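Local coordinates for putative cell adhesion protein (Bacteroides eggerthii, PDB 4GPV), which probably serves as a FimA-like subunit of a distinct type of pilus of the human microbiome, with an inferred role in cell adhesion, at residues A198-G210 with Y250-I262. Residues are numbered along the deposited sequence; the frame is centred on the assembly and turned at random. Where two conformers were deposited one is given.
Sequences AAEKVTQNEFYTG and YTFGNDGTTQPTI
Two consecutive Asx turns, at Asn254 and Asp255, shape the loop that follows strand 247-251 where it lies against the connection between the short helix 198-201 and strand 207-209. Two hydrogen bonds join the segments directly. Asp255 N donates to Val202 O at 2.9 Å, while Asn254 CA sends a C-H toward the same oxygen. Val202 CG2 lies 3.8 Å from Asp255 OD2, the two side chains crossing at about a right angle. From Gln204, whose chain is bent at chi2 (-76°), NE2 reaches Gly253 O at 2.8 Å, nearly within its own amide plane; its second bond goes to Lys191 O on strand 176-193, so this buried nitrogen ties both the loop and the sheet. At Gly253 a side chain would run into Lys201 O. The contact lies within the FimA-like C-terminal family region, where the loop carries the chain from strand 247-251 of one beta-sheet to strand 262-271 of the other. With chi1 at -174°, the Asn254 side chain extends into its own loop, where ND2 bonds Gln259 O and Thr261 OG1, both close to the amide plane; its OD1 takes Gly256 N from above that plane. Phe207 meets this amide at a ring edge, CE1 3.7 Å from Asn254 ND2, with Thr258 CG2 also near the ring plane and Gln259 CB over one face at 3.9 Å from CZ. Without the amide, as with an alanine here, Gly256 N, Gln259 O and Thr261 OG1 would probably lose this shared partner and the loop would be likely to shift against the Phe207 edge. One water donates to both Ala199 O and Asp255 OD2, and another accepts from Gln204 N at 2.8 Å and probably donates to Asp255 OD1.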
loop_
_atom_site.group_PDB
_atom_site.type_symbol
_atom_site.label_atom_id
_atom_site.label_comp_id
_atom_site.label_asym_id
_atom_site.label_seq_id
_atom_site.Cartn_x
_atom_site.Cartn_y
_atom_site.Cartn_z
ATOM N N ALA A 198 7.231 7.916 10.979
ATOM C CA ALA A 198 6.199 6.899 10.922
ATOM C C ALA A 198 4.808 7.583 10.954
ATOM O O ALA A 198 3.912 7.166 10.214
ATOM C CB ALA A 198 6.372 5.950 12.104
ATOM N N ALA A 199 4.659 8.671 11.765
ATOM C CA ALA A 199 3.360 9.361 11.870
ATOM C C ALA A 199 2.970 10.038 10.548
ATOM O O ALA A 199 1.820 9.904 10.114
ATOM C CB ALA A 199 3.369 10.366 12.999
ATOM N N GLU A 200 3.944 10.665 9.866
ATOM C CA GLU A 200 3.687 11.330 8.583
ATOM C C GLU A 200 3.241 10.329 7.515
ATOM O O GLU A 200 2.401 10.672 6.674
ATOM C CB GLU A 200 4.938 12.069 8.091
ATOM C CG GLU A 200 5.187 13.405 8.794
ATOM C CD GLU A 200 6.549 14.063 8.609
ATOM O OE1 GLU A 200 7.496 13.394 8.137
ATOM O OE2 GLU A 200 6.684 15.246 8.995
ATOM N N LYS A 201 3.812 9.098 7.535
ATOM C CA LYS A 201 3.532 8.076 6.524
ATOM C C LYS A 201 2.109 7.541 6.567
ATOM O O LYS A 201 1.665 6.988 5.550
ATOM C CB LYS A 201 4.513 6.912 6.657
ATOM C CG LYS A 201 5.926 7.278 6.213
ATOM C CD LYS A 201 6.875 6.095 6.449
ATOM C CE LYS A 201 8.246 6.373 5.861
ATOM N NZ LYS A 201 9.190 5.275 6.190
ATOM N N VAL A 202 1.380 7.722 7.704
ATOM C CA VAL A 202 0.000 7.216 7.846
ATOM C C VAL A 202 -1.030 8.358 7.901
ATOM O O VAL A 202 -2.201 8.098 8.174
ATOM C CB VAL A 202 -0.145 6.262 9.073
ATOM C CG1 VAL A 202 0.746 5.026 8.897
ATOM C CG2 VAL A 202 0.178 6.974 10.398
ATOM N N THR A 203 -0.605 9.599 7.636
ATOM C CA THR A 203 -1.547 10.720 7.663
ATOM C C THR A 203 -2.071 10.958 6.258
ATOM O O THR A 203 -1.273 11.160 5.342
ATOM C CB THR A 203 -0.888 11.982 8.231
ATOM O OG1 THR A 203 -0.181 11.649 9.426
ATOM C CG2 THR A 203 -1.919 13.076 8.511
ATOM N N GLN A 204 -3.406 10.979 6.097
ATOM C CA GLN A 204 -4.036 11.182 4.791
ATOM C C GLN A 204 -5.156 12.163 4.891
ATOM O O GLN A 204 -5.889 12.130 5.869
ATOM C CB GLN A 204 -4.603 9.840 4.261
ATOM C CG GLN A 204 -3.552 8.726 4.096
ATOM C CD GLN A 204 -2.640 8.863 2.895
ATOM O OE1 GLN A 204 -2.751 9.769 2.062
ATOM N NE2 GLN A 204 -1.681 7.983 2.797
ATOM N N ASN A 205 -5.345 12.985 3.851
ATOM C CA ASN A 205 -6.496 13.866 3.776
ATOM C C ASN A 205 -7.101 13.797 2.363
ATOM O O ASN A 205 -8.072 14.487 2.075
ATOM C CB ASN A 205 -6.150 15.308 4.220
ATOM C CG ASN A 205 -5.145 16.059 3.393
ATOM O OD1 ASN A 205 -4.616 15.589 2.380
ATOM N ND2 ASN A 205 -4.877 17.285 3.821
ATOM N N GLU A 206 -6.529 12.931 1.497
ATOM C CA GLU A 206 -6.978 12.621 0.143
ATOM C C GLU A 206 -6.974 11.114 -0.050
ATOM O O GLU A 206 -6.116 10.420 0.475
ATOM C CB GLU A 206 -6.139 13.299 -0.943
ATOM C CG GLU A 206 -6.329 14.797 -1.020
ATOM C CD GLU A 206 -5.489 15.387 -2.138
ATOM O OE1 GLU A 206 -4.241 15.361 -2.027
ATOM O OE2 GLU A 206 -6.074 15.793 -3.166
ATOM N N PHE A 207 -7.952 10.619 -0.784
ATOM C CA PHE A 207 -8.153 9.183 -0.927
ATOM C C PHE A 207 -8.599 8.783 -2.315
ATOM O O PHE A 207 -9.221 9.572 -3.021
ATOM C CB PHE A 207 -9.307 8.757 0.034
ATOM C CG PHE A 207 -9.103 9.165 1.474
ATOM C CD1 PHE A 207 -8.323 8.391 2.320
ATOM C CD2 PHE A 207 -9.519 10.416 1.926
ATOM C CE1 PHE A 207 -8.030 8.821 3.615
ATOM C CE2 PHE A 207 -9.215 10.847 3.221
ATOM C CZ PHE A 207 -8.501 10.027 4.065
ATOM N N TYR A 208 -8.460 7.496 -2.607
ATOM C CA TYR A 208 -9.101 6.884 -3.766
ATOM C C TYR A 208 -10.176 5.932 -3.238
ATOM O O TYR A 208 -10.016 5.396 -2.134
ATOM C CB TYR A 208 -8.099 6.114 -4.627
ATOM C CG TYR A 208 -7.038 6.991 -5.247
ATOM C CD1 TYR A 208 -7.303 7.729 -6.403
ATOM C CD2 TYR A 208 -5.761 7.053 -4.706
ATOM C CE1 TYR A 208 -6.311 8.511 -7.000
ATOM C CE2 TYR A 208 -4.781 7.870 -5.258
ATOM C CZ TYR A 208 -5.059 8.593 -6.406
ATOM O OH TYR A 208 -4.039 9.306 -6.979
ATOM N N THR A 209 -11.216 5.648 -4.022
ATOM C CA THR A 209 -12.226 4.711 -3.561
ATOM C C THR A 209 -12.730 3.856 -4.760
ATOM O O THR A 209 -12.834 4.344 -5.896
ATOM C CB THR A 209 -13.350 5.441 -2.772
ATOM O OG1 THR A 209 -14.017 4.491 -1.961
ATOM C CG2 THR A 209 -14.366 6.133 -3.670
ATOM N N GLY A 210 -12.972 2.586 -4.502
ATOM C CA GLY A 210 -13.429 1.670 -5.552
ATOM C C GLY A 210 -14.900 1.738 -5.882
ATOM O O GLY A 210 -15.334 1.246 -6.931
ATOM N N TYR A 250 -2.992 -3.132 -3.077
ATOM C CA TYR A 250 -1.888 -2.370 -2.494
ATOM C C TYR A 250 -2.447 -1.030 -2.117
ATOM O O TYR A 250 -3.233 -0.456 -2.888
ATOM C CB TYR A 250 -0.719 -2.175 -3.493
ATOM C CG TYR A 250 -0.178 -3.483 -3.989
ATOM C CD1 TYR A 250 0.472 -4.369 -3.127
ATOM C CD2 TYR A 250 -0.331 -3.856 -5.318
ATOM C CE1 TYR A 250 0.939 -5.603 -3.581
ATOM C CE2 TYR A 250 0.170 -5.064 -5.794
ATOM C CZ TYR A 250 0.790 -5.940 -4.921
ATOM O OH TYR A 250 1.234 -7.138 -5.411
ATOM N N THR A 251 -2.039 -0.494 -0.968
ATOM C CA THR A 251 -2.558 0.824 -0.584
ATOM C C THR A 251 -1.508 1.535 0.242
ATOM O O THR A 251 -0.516 0.922 0.613
ATOM C CB THR A 251 -3.901 0.664 0.189
ATOM O OG1 THR A 251 -4.506 1.965 0.340
ATOM C CG2 THR A 251 -3.728 0.021 1.572
ATOM N N PHE A 252 -1.726 2.799 0.544
ATOM C CA PHE A 252 -0.762 3.481 1.383
ATOM C C PHE A 252 -1.262 3.615 2.856
ATOM O O PHE A 252 -2.438 3.358 3.172
ATOM C CB PHE A 252 -0.412 4.857 0.799
ATOM C CG PHE A 252 0.386 4.784 -0.484
ATOM C CD1 PHE A 252 1.377 3.812 -0.660
ATOM C CD2 PHE A 252 0.197 5.724 -1.489
ATOM C CE1 PHE A 252 2.119 3.753 -1.860
ATOM C CE2 PHE A 252 0.955 5.671 -2.679
ATOM C CZ PHE A 252 1.918 4.699 -2.838
ATOM N N GLY A 253 -0.349 4.025 3.739
ATOM C CA GLY A 253 -0.617 4.186 5.163
ATOM C C GLY A 253 -1.833 5.032 5.438
ATOM O O GLY A 253 -2.093 5.992 4.722
ATOM N N ASN A 254 -2.631 4.653 6.419
ATOM C CA ASN A 254 -3.827 5.414 6.753
ATOM C C ASN A 254 -4.220 5.117 8.200
ATOM O O ASN A 254 -4.800 4.065 8.450
ATOM C CB ASN A 254 -5.017 5.114 5.799
ATOM C CG ASN A 254 -6.217 6.004 6.053
ATOM O OD1 ASN A 254 -6.170 7.002 6.805
ATOM N ND2 ASN A 254 -7.336 5.646 5.472
ATOM N N ASP A 255 -3.994 6.079 9.113
ATOM C CA ASP A 255 -4.345 5.924 10.547
ATOM C C ASP A 255 -5.840 6.135 10.783
ATOM O O ASP A 255 -6.343 5.941 11.902
ATOM C CB ASP A 255 -3.500 6.868 11.448
ATOM C CG ASP A 255 -3.577 8.361 11.127
ATOM O OD1 ASP A 255 -4.558 8.789 10.459
ATOM O OD2 ASP A 255 -2.706 9.108 11.604
ATOM N N GLY A 256 -6.526 6.562 9.734
ATOM C CA GLY A 256 -7.960 6.792 9.758
ATOM C C GLY A 256 -8.419 7.976 10.573
ATOM O O GLY A 256 -9.611 8.067 10.852
ATOM N N THR A 257 -7.504 8.914 10.918
ATOM C CA THR A 257 -7.900 10.072 11.721
ATOM C C THR A 257 -8.722 11.057 10.868
ATOM O O THR A 257 -9.449 11.886 11.440
ATOM C CB THR A 257 -6.696 10.692 12.427
ATOM O OG1 THR A 257 -5.719 11.048 11.455
ATOM C CG2 THR A 257 -6.068 9.731 13.435
ATOM N N THR A 258 -8.666 10.943 9.520
ATOM C CA THR A 258 -9.580 11.709 8.658
ATOM C C THR A 258 -10.683 10.748 8.210
ATOM O O THR A 258 -11.858 11.010 8.412
ATOM C CB THR A 258 -8.872 12.378 7.477
ATOM O OG1 THR A 258 -7.978 13.374 7.991
ATOM C CG2 THR A 258 -9.864 13.039 6.515
ATOM N N GLN A 259 -10.290 9.628 7.587
ATOM C CA GLN A 259 -11.264 8.626 7.137
ATOM C C GLN A 259 -10.566 7.307 7.095
ATOM O O GLN A 259 -9.591 7.210 6.350
ATOM C CB GLN A 259 -11.836 8.968 5.742
ATOM C CG GLN A 259 -12.707 7.842 5.126
ATOM C CD GLN A 259 -13.925 7.425 5.943
ATOM O OE1 GLN A 259 -14.733 8.248 6.375
ATOM N NE2 GLN A 259 -14.114 6.127 6.163
ATOM N N PRO A 260 -11.044 6.253 7.804
ATOM C CA PRO A 260 -10.331 4.972 7.700
ATOM C C PRO A 260 -10.561 4.279 6.379
ATOM O O PRO A 260 -11.583 4.461 5.736
ATOM C CB PRO A 260 -10.953 4.133 8.810
ATOM C CG PRO A 260 -12.325 4.724 9.008
ATOM C CD PRO A 260 -12.132 6.180 8.800
ATOM N N THR A 261 -9.610 3.429 6.019
ATOM C CA THR A 261 -9.722 2.573 4.852
ATOM C C THR A 261 -10.730 1.462 5.200
ATOM O O THR A 261 -10.812 1.019 6.358
ATOM C CB THR A 261 -8.332 2.030 4.482
ATOM O OG1 THR A 261 -7.494 3.134 4.073
ATOM C CG2 THR A 261 -8.377 1.001 3.346
ATOM N N ILE A 262 -11.499 1.008 4.196
ATOM C CA ILE A 262 -12.521 -0.029 4.392
ATOM C C ILE A 262 -12.383 -1.068 3.284
ATOM O O ILE A 262 -12.337 -0.705 2.106
ATOM C CB ILE A 262 -13.979 0.552 4.380
ATOM C CG1 ILE A 262 -14.162 1.762 5.328
ATOM C CG2 ILE A 262 -15.052 -0.593 4.583
ATOM C CD1 ILE A 262 -15.444 2.524 5.146
HETATM O O HOH W 1 -0.261 10.034 12.165
HETATM O O HOH W 2 -5.021 10.510 8.374
HETATM O O HOH W 3 -5.484 13.077 8.757
#